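Local structure of transcriptional regulator (Bacillus subtilis, 1VI0) at residues V18-I21 with A22-Y26; K52-I55 with L56-F60; I121-I124 with L125-Y128. The protein represses transcription of genes for fatty acid transport and beta-oxidation, its binding to DNA being inhibited by long-chain fatty acyl-CoA compounds. All coordinates share one frame; numbering follows the deposited sequence.

Contact 1. Residues V18-I21 with A22-Y26; sequences VEVI and AENGY
The carboxylates of Glu19 and Glu23, one helical turn apart, meet with their planes 36° apart, and Glu19 OE1 lies 2.6 Å from Glu23 OE2, two like-charged groups close together. The other oxygen, Glu23 OE1, reaches back over the chain of its partner to 3.0 Å from Glu19 CG. Glu19 bends at chi2 (-123°), which brings its carboxylate round to that of the extended Glu23. The third flat group, the Asn24 amide, has Val20 O almost in its plane, at 3.2 Å from ND2, and Val20 CG1 3.8 Å from the same nitrogen. With CG beside its own backbone N (chi1 -68°), Asn24 turns its amide back along the helix, and Val20 O is gripped twice, by ND2 and by Asn24 N at 2.7 Å. Gly25 N still bonds to Ile21 O (2.9 Å), but its positive phi takes the chain out of the helix. Beyond it Tyr26 rests its CB near Ile21 CG2, and its ring forms a cation-pi pair with Lys52. This is a glycine-terminated helix C-terminus, here closing the first helix of a TetR-type DNA-binding domain, ahead of the predicted helix-turn-helix.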
loop_
_atom_site.group_PDB
_atom_site.type_symbol
_atom_site.label_atom_id
_atom_site.label_comp_id
_atom_site.label_asym_id
_atom_site.label_seq_id
_atom_site.Cartn_x
_atom_site.Cartn_y
_atom_site.Cartn_z
ATOM N N VAL A 18 16.814 10.943 -5.547
ATOM C CA VAL A 18 16.458 9.807 -4.663
ATOM C C VAL A 18 16.946 10.031 -3.259
ATOM O O VAL A 18 16.267 9.814 -2.275
ATOM C CB VAL A 18 17.008 8.484 -5.231
ATOM C CG1 VAL A 18 16.797 7.359 -4.208
ATOM C CG2 VAL A 18 16.298 8.136 -6.515
ATOM N N GLU A 19 18.213 10.437 -3.146
ATOM C CA GLU A 19 18.843 10.682 -1.873
ATOM C C GLU A 19 18.182 11.759 -1.054
ATOM O O GLU A 19 17.826 11.572 0.111
ATOM C CB GLU A 19 20.314 11.057 -2.132
ATOM C CG GLU A 19 21.110 10.849 -0.837
ATOM C CD GLU A 19 21.796 12.120 -0.407
ATOM O OE1 GLU A 19 21.103 13.160 -0.218
ATOM O OE2 GLU A 19 23.038 12.074 -0.258
ATOM N N VAL A 20 17.987 12.936 -1.677
ATOM C CA VAL A 20 17.395 14.061 -0.975
ATOM C C VAL A 20 15.974 13.779 -0.545
ATOM O O VAL A 20 15.607 14.024 0.605
ATOM C CB VAL A 20 17.456 15.337 -1.850
ATOM C CG1 VAL A 20 16.694 16.461 -1.196
ATOM C CG2 VAL A 20 18.895 15.722 -2.161
ATOM N N ILE A 21 15.184 13.210 -1.452
ATOM C CA ILE A 21 13.771 12.880 -1.155
ATOM C C ILE A 21 13.699 11.815 -0.062
ATOM O O ILE A 21 12.878 11.904 0.870
ATOM C CB ILE A 21 13.055 12.434 -2.419
ATOM C CG1 ILE A 21 12.838 13.578 -3.433
ATOM C CG2 ILE A 21 11.752 11.736 -2.140
ATOM C CD1 ILE A 21 12.704 13.044 -4.850
ATOM N N ALA A 22 14.626 10.862 -0.040
ATOM C CA ALA A 22 14.621 9.817 0.972
ATOM C C ALA A 22 14.976 10.432 2.339
ATOM O O ALA A 22 14.294 10.199 3.316
ATOM C CB ALA A 22 15.653 8.741 0.627
ATOM N N GLU A 23 16.026 11.238 2.334
ATOM C CA GLU A 23 16.555 11.876 3.507
ATOM C C GLU A 23 15.686 12.979 4.055
ATOM O O GLU A 23 15.514 13.050 5.282
ATOM C CB GLU A 23 17.987 12.396 3.240
ATOM C CG GLU A 23 18.979 11.244 3.093
ATOM C CD GLU A 23 20.298 11.659 2.479
ATOM O OE1 GLU A 23 21.100 10.730 2.179
ATOM O OE2 GLU A 23 20.572 12.860 2.280
ATOM N N ASN A 24 15.044 13.774 3.202
ATOM C CA ASN A 24 14.241 14.890 3.699
ATOM C C ASN A 24 12.748 14.768 3.612
ATOM O O ASN A 24 12.046 15.534 4.325
ATOM C CB ASN A 24 14.678 16.161 2.891
ATOM C CG ASN A 24 16.116 16.535 3.262
ATOM O OD1 ASN A 24 16.300 17.264 4.233
ATOM N ND2 ASN A 24 17.105 16.005 2.573
ATOM N N GLY A 25 12.184 13.847 2.857
ATOM C CA GLY A 25 10.730 13.756 2.632
ATOM C C GLY A 25 10.485 14.614 1.349
ATOM O O GLY A 25 11.199 15.606 1.169
ATOM N N TYR A 26 9.617 14.174 0.468
ATOM C CA TYR A 26 9.352 14.826 -0.784
ATOM C C TYR A 26 8.968 16.299 -0.603
ATOM O O TYR A 26 9.411 17.138 -1.361
ATOM C CB TYR A 26 8.195 14.128 -1.510
ATOM C CG TYR A 26 7.734 14.862 -2.751
ATOM C CD1 TYR A 26 8.553 15.056 -3.867
ATOM C CD2 TYR A 26 6.447 15.377 -2.780
ATOM C CE1 TYR A 26 8.080 15.724 -4.979
ATOM C CE2 TYR A 26 5.951 16.020 -3.894
ATOM C CZ TYR A 26 6.766 16.188 -4.987
ATOM O OH TYR A 26 6.261 16.852 -6.080
#

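Contact 2. Residues K52-I55 with L56-F60; sequences KEDI and LISLF
Glu53 and Ile57 lie side by side and point the same way on the opening turns of helix 52-75, the helix that leads from the TetR-type DNA-binding domain into the ligand-binding region. Their touch is aliphatic: Ile57 CD1 packs at 3.6 Å against Glu53 CG. The glutamate chain stands extended, CG anti to its own N (chi1 -177°), whereas Ile57 folds CG1 back beside its N, bringing that methylene to 3.3 Å from Glu53 O. Both side chains also lean on Leu117 of helix 115-141, and the Glu53 carboxylate makes a salt bridge to Lys120 there. One residue further along, Ser58 meets Asp54 through the main chain: the Asp54 carboxylate is turned to Lys50 N, and the serine hydroxyl bonds to the backbone carbonyl instead. Lys52 sends its amine away to Tyr26 O, while Ile55 and Leu59 pack on helix 9-24. Backbone bonds hold the turn throughout, that from Ile57 N to Glu53 O being close to straight at 178°. Asp54 O accepts two bonds from one residue, Ser58 N at 2.9 Å and Ser58 OG at 2.8 Å, reaching it from opposite faces of the carbonyl plane.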
loop_
_atom_site.group_PDB
_atom_site.type_symbol
_atom_site.label_atom_id
_atom_site.label_comp_id
_atom_site.label_asym_id
_atom_site.label_seq_id
_atom_site.Cartn_x
_atom_site.Cartn_y
_atom_site.Cartn_z
ATOM N N LYS A 52 9.735 20.136 -9.286
ATOM C CA LYS A 52 9.955 19.050 -8.295
ATOM C C LYS A 52 9.090 17.849 -8.627
ATOM O O LYS A 52 9.523 16.675 -8.703
ATOM C CB LYS A 52 9.545 19.584 -6.916
ATOM C CG LYS A 52 9.989 18.805 -5.728
ATOM C CD LYS A 52 9.734 19.545 -4.419
ATOM C CE LYS A 52 8.306 19.429 -3.965
ATOM N NZ LYS A 52 8.186 19.576 -2.482
ATOM N N GLU A 53 7.803 18.089 -8.815
ATOM C CA GLU A 53 6.886 17.029 -9.224
ATOM C C GLU A 53 7.398 16.278 -10.432
ATOM O O GLU A 53 7.394 15.025 -10.426
ATOM C CB GLU A 53 5.490 17.609 -9.389
ATOM C CG GLU A 53 4.401 16.641 -9.743
ATOM C CD GLU A 53 3.058 17.365 -9.919
ATOM O OE1 GLU A 53 2.500 17.830 -8.913
ATOM O OE2 GLU A 53 2.627 17.394 -11.086
ATOM N N ASP A 54 7.872 16.929 -11.491
ATOM C CA ASP A 54 8.427 16.301 -12.669
ATOM C C ASP A 54 9.640 15.403 -12.360
ATOM O O ASP A 54 9.754 14.307 -12.921
ATOM C CB ASP A 54 8.799 17.347 -13.708
ATOM C CG ASP A 54 9.106 16.788 -15.066
ATOM O OD1 ASP A 54 8.534 15.736 -15.460
ATOM O OD2 ASP A 54 9.997 17.316 -15.749
ATOM N N ILE A 55 10.477 15.811 -11.434
ATOM C CA ILE A 55 11.611 15.010 -10.977
ATOM C C ILE A 55 11.095 13.732 -10.267
ATOM O O ILE A 55 11.547 12.642 -10.675
ATOM C CB ILE A 55 12.546 15.755 -10.051
ATOM C CG1 ILE A 55 13.193 16.970 -10.781
ATOM C CG2 ILE A 55 13.663 14.855 -9.535
ATOM C CD1 ILE A 55 13.865 17.906 -9.758
ATOM N N LEU A 56 10.121 13.838 -9.427
ATOM C CA LEU A 56 9.579 12.637 -8.723
ATOM C C LEU A 56 9.019 11.629 -9.708
ATOM O O LEU A 56 9.257 10.410 -9.709
ATOM C CB LEU A 56 8.498 13.043 -7.760
ATOM C CG LEU A 56 7.938 11.864 -6.903
ATOM C CD1 LEU A 56 8.997 11.430 -5.905
ATOM C CD2 LEU A 56 6.694 12.392 -6.177
ATOM N N ILE A 57 8.130 12.134 -10.559
ATOM C CA ILE A 57 7.518 11.299 -11.599
ATOM C C ILE A 57 8.542 10.695 -12.536
ATOM O O ILE A 57 8.509 9.475 -12.811
ATOM C CB ILE A 57 6.496 12.164 -12.383
ATOM C CG1 ILE A 57 5.364 12.567 -11.444
ATOM C CG2 ILE A 57 6.006 11.421 -13.620
ATOM C CD1 ILE A 57 4.586 13.783 -11.964
ATOM N N SER A 58 9.554 11.434 -12.984
ATOM C CA SER A 58 10.584 10.979 -13.891
ATOM C C SER A 58 11.526 9.957 -13.224
ATOM O O SER A 58 11.923 8.982 -13.834
ATOM C CB SER A 58 11.409 12.150 -14.438
ATOM O OG SER A 58 10.585 12.971 -15.287
ATOM N N LEU A 59 11.757 10.176 -11.942
ATOM C CA LEU A 59 12.634 9.200 -11.193
ATOM C C LEU A 59 11.901 7.871 -11.168
ATOM O O LEU A 59 12.491 6.812 -11.473
ATOM C CB LEU A 59 12.851 9.800 -9.855
ATOM C CG LEU A 59 13.218 9.108 -8.585
ATOM C CD1 LEU A 59 13.393 10.172 -7.482
ATOM C CD2 LEU A 59 12.280 8.016 -8.107
ATOM N N PHE A 60 10.604 7.885 -10.864
ATOM C CA PHE A 60 9.809 6.677 -10.891
ATOM C C PHE A 60 9.765 6.074 -12.284
ATOM O O PHE A 60 10.038 4.896 -12.479
ATOM C CB PHE A 60 8.407 6.876 -10.336
ATOM C CG PHE A 60 7.637 5.598 -10.144
ATOM C CD1 PHE A 60 8.245 4.408 -9.787
ATOM C CD2 PHE A 60 6.241 5.596 -10.265
ATOM C CE1 PHE A 60 7.515 3.266 -9.562
ATOM C CE2 PHE A 60 5.520 4.445 -10.088
ATOM C CZ PHE A 60 6.130 3.266 -9.715
#

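Contact 3. Residues I121-I124 with L125-Y128; sequences INEI and LKGY. With DCC (dodecyl-coa), chain C.
Between Asn122 and Lys126 the backbone bonds run from residue i+3 back to residue i, from Leu125 N to Asn122 O (3.0 Å, weak) and from Lys126 N to Glu123 O, where the donor stands above the carbonyl plane, 67° out of it. Asn122 presents its amide to the bound dodecyl-CoA. Its ND2 spans the two amide carbonyls of the pantetheine arm, bonding to OP1 at 2.7 Å and, more nearly straight, to OP2 at 3.0 Å. OD1 accepts from Arg118 NE, which sets which end of the amide faces the ligand; Arg118 also bonds to the ligand through NH1. Leu125, with CG anti to its N (chi1 -173°), brings CD2 alongside the same arm, 3.8 Å from CP4 and 3.9 Å from the thioester S. This is the effector pocket of the all-helical TetR-family ligand-binding domain, and here helix 115-141 forms one wall. Residues of the second subunit, Glu164, Asn172 and Lys175, also bond to the ligand. Lys126 runs its aliphatic chain past the ligand, CG 3.4 Å from CPA, and its NZ ends among the diphosphate oxygens, where the model is too tight for individual bonds to be assigned with confidence. Behind it Glu123 offers a long, doubtful salt bridge to the same amine. Further along, the Tyr128 ring meets the acyl carbon CA8 obliquely; its hydroxyl is tied to His92 ND1 and its ring makes an edge-to-face stack with Phe67.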
loop_
_atom_site.group_PDB
_atom_site.type_symbol
_atom_site.label_atom_id
_atom_site.label_comp_id
_atom_site.label_asym_id
_atom_site.label_seq_id
_atom_site.Cartn_x
_atom_site.Cartn_y
_atom_site.Cartn_z
ATOM N N ILE A 121 1.719 9.109 -11.150
ATOM C CA ILE A 121 2.621 8.070 -10.639
ATOM C C ILE A 121 2.085 6.704 -10.955
ATOM O O ILE A 121 2.738 5.834 -11.555
ATOM C CB ILE A 121 2.752 8.229 -9.087
ATOM C CG1 ILE A 121 3.499 9.525 -8.762
ATOM C CG2 ILE A 121 3.481 7.003 -8.527
ATOM C CD1 ILE A 121 3.127 10.132 -7.409
ATOM N N ASN A 122 0.775 6.498 -10.682
ATOM C CA ASN A 122 0.169 5.206 -10.869
ATOM C C ASN A 122 0.139 4.701 -12.287
ATOM O O ASN A 122 0.164 3.494 -12.531
ATOM C CB ASN A 122 -1.177 5.088 -10.182
ATOM C CG ASN A 122 -0.977 5.031 -8.671
ATOM O OD1 ASN A 122 0.092 5.347 -8.116
ATOM N ND2 ASN A 122 -2.016 4.645 -7.983
ATOM N N GLU A 123 0.109 5.604 -13.276
ATOM C CA GLU A 123 0.154 5.213 -14.680
ATOM C C GLU A 123 1.479 4.524 -15.000
ATOM O O GLU A 123 1.517 3.572 -15.773
ATOM C CB GLU A 123 -0.114 6.443 -15.543
ATOM C CG GLU A 123 -0.086 6.359 -17.005
ATOM C CD GLU A 123 -1.102 5.470 -17.672
ATOM O OE1 GLU A 123 -0.704 4.682 -18.583
ATOM O OE2 GLU A 123 -2.284 5.521 -17.288
ATOM N N ILE A 124 2.558 4.846 -14.272
ATOM C CA ILE A 124 3.859 4.200 -14.457
ATOM C C ILE A 124 3.839 2.765 -13.902
ATOM O O ILE A 124 4.540 1.873 -14.391
ATOM C CB ILE A 124 4.977 5.017 -13.821
ATOM C CG1 ILE A 124 5.197 6.345 -14.625
ATOM C CG2 ILE A 124 6.299 4.291 -13.697
ATOM C CD1 ILE A 124 5.985 7.341 -13.763
ATOM N N LEU A 125 2.983 2.510 -12.942
ATOM C CA LEU A 125 2.863 1.146 -12.368
ATOM C C LEU A 125 2.269 0.158 -13.334
ATOM O O LEU A 125 2.497 -1.070 -13.330
ATOM C CB LEU A 125 2.014 1.296 -11.106
ATOM C CG LEU A 125 1.869 0.058 -10.221
ATOM C CD1 LEU A 125 3.259 -0.342 -9.740
ATOM C CD2 LEU A 125 0.947 0.390 -9.046
ATOM N N LYS A 126 1.397 0.696 -14.236
ATOM C CA LYS A 126 0.724 -0.123 -15.219
ATOM C C LYS A 126 1.614 -1.090 -15.970
ATOM O O LYS A 126 1.148 -2.230 -16.128
ATOM C CB LYS A 126 -0.120 0.742 -16.197
ATOM C CG LYS A 126 -1.250 1.445 -15.450
ATOM C CD LYS A 126 -2.317 2.046 -16.339
ATOM C CE LYS A 126 -3.004 3.229 -15.696
ATOM N NZ LYS A 126 -4.473 3.102 -15.554
ATOM N N GLY A 127 2.820 -0.724 -16.355
ATOM C CA GLY A 127 3.738 -1.621 -17.079
ATOM C C GLY A 127 4.021 -2.878 -16.259
ATOM O O GLY A 127 4.052 -3.985 -16.768
ATOM N N TYR A 128 4.290 -2.678 -14.973
ATOM C CA TYR A 128 4.546 -3.859 -14.101
ATOM C C TYR A 128 3.290 -4.678 -13.933
ATOM O O TYR A 128 3.378 -5.929 -13.983
ATOM C CB TYR A 128 5.100 -3.294 -12.821
ATOM C CG TYR A 128 5.542 -4.214 -11.740
ATOM C CD1 TYR A 128 6.357 -5.338 -12.020
ATOM C CD2 TYR A 128 5.231 -3.961 -10.445
ATOM C CE1 TYR A 128 6.773 -6.157 -10.981
ATOM C CE2 TYR A 128 5.650 -4.759 -9.400
ATOM C CZ TYR A 128 6.433 -5.836 -9.677
ATOM O OH TYR A 128 6.771 -6.697 -8.664
HETATM C C2 DCC C . -13.491 -5.164 -10.741
HETATM C C4 DCC C . -11.909 -3.673 -11.301
HETATM C C5 DCC C . -10.968 -4.233 -10.468
HETATM C C6 DCC C . -11.426 -5.331 -9.706
HETATM C C8 DCC C . -10.006 -2.618 -11.439
HETATM C C10 DCC C . 9.870 -0.505 -8.938
HETATM C C11 DCC C . 11.256 0.146 -8.785
HETATM C C12 DCC C . 11.322 1.579 -9.307
HETATM N N9 DCC C . -11.296 -2.617 -11.913
HETATM N N7 DCC C . -9.773 -3.547 -10.545
HETATM N N3 DCC C . -13.173 -4.101 -11.498
HETATM N N1 DCC C . -12.671 -5.819 -9.891
HETATM N N6 DCC C . -10.622 -5.933 -8.829
HETATM C "C1'" DCC C . -11.904 -1.786 -13.016
HETATM C "C2'" DCC C . -11.529 -0.289 -12.952
HETATM O "O2'" DCC C . -12.636 0.372 -12.283
HETATM C "C3'" DCC C . -11.598 0.101 -14.466
HETATM O "O3'" DCC C . -13.012 0.083 -14.872
HETATM C "C4'" DCC C . -10.924 -1.186 -15.089
HETATM O "O4'" DCC C . -11.238 -2.257 -14.199
HETATM C "C5'" DCC C . -9.446 -0.967 -15.319
HETATM O "O5'" DCC C . -8.746 -0.463 -14.144
HETATM P P1 DCC C . -7.371 -1.074 -13.624
HETATM O O11 DCC C . -6.943 -0.310 -12.471
HETATM O O12 DCC C . -7.551 -2.620 -13.485
HETATM O O6 DCC C . -6.397 -0.942 -14.825
HETATM P P2 DCC C . -5.943 0.474 -15.133
HETATM O O21 DCC C . -4.761 0.309 -16.059
HETATM O O22 DCC C . -7.098 1.281 -15.544
HETATM O O7 DCC C . -5.333 1.165 -13.796
HETATM C CPA DCC C . -3.906 0.864 -13.458
HETATM C CPB DCC C . -3.519 1.605 -12.145
HETATM C CP8 DCC C . -4.636 1.429 -11.101
HETATM C CP7 DCC C . -3.412 3.085 -12.493
HETATM C CP9 DCC C . -2.173 1.225 -11.643
HETATM O OP3 DCC C . -4.992 0.095 -10.945
HETATM C CP6 DCC C . -4.302 2.044 -9.757
HETATM O OP2 DCC C . -4.149 3.254 -9.660
HETATM N NP2 DCC C . -4.229 1.179 -8.783
HETATM C CP5 DCC C . -3.861 1.626 -7.377
HETATM C CP4 DCC C . -2.322 1.296 -7.258
HETATM C CP3 DCC C . -1.750 1.907 -5.966
HETATM O OP1 DCC C . -1.815 3.121 -5.780
HETATM N NP1 DCC C . -1.263 1.063 -5.117
HETATM C CP2 DCC C . -0.686 1.398 -3.797
HETATM C CP1 DCC C . 0.760 1.034 -3.954
HETATM S S DCC C . 1.621 1.632 -5.426
HETATM P P3 DCC C . -13.790 1.125 -15.817
HETATM O O31 DCC C . -13.305 2.470 -15.506
HETATM O O32 DCC C . -13.533 0.782 -17.224
HETATM O O33 DCC C . -15.224 0.887 -15.429
HETATM C CA1 DCC C . 2.099 3.292 -4.883
HETATM C CA2 DCC C . 3.267 3.888 -5.731
HETATM O OA1 DCC C . 1.603 3.831 -3.920
HETATM C CA3 DCC C . 4.645 3.355 -5.293
HETATM C CA4 DCC C . 5.499 2.663 -6.288
HETATM C CA5 DCC C . 5.553 1.159 -6.142
HETATM C CA6 DCC C . 6.906 0.543 -6.447
HETATM C CA7 DCC C . 6.986 -0.261 -7.725
HETATM C CA8 DCC C . 7.861 -1.462 -7.758
HETATM C CA9 DCC C . 9.371 -1.215 -7.670
#

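From the N terminus the three contacts follow in series, none nesting within or crossing another, and each closes a turn of helix rather than a long loop. Contact 1 ends helix 9-24; contact 2 begins helix 52-75 and lies against contact 1, with Val18 CG2 packing 3.7 Å from Leu59 CD1 and Tyr26 CE1 3.8 Å from Leu56 CD2. Contact 3, on helix 115-141, touches contact 2 in turn, through Phe60, whose CD2 lies 3.7 Å from Ile124 CG2. Contacts 1 and 3 do not touch, but contact 2 touches both, and helix 52-75 thus links them, consistent with a route by which ligand binding could affect DNA binding.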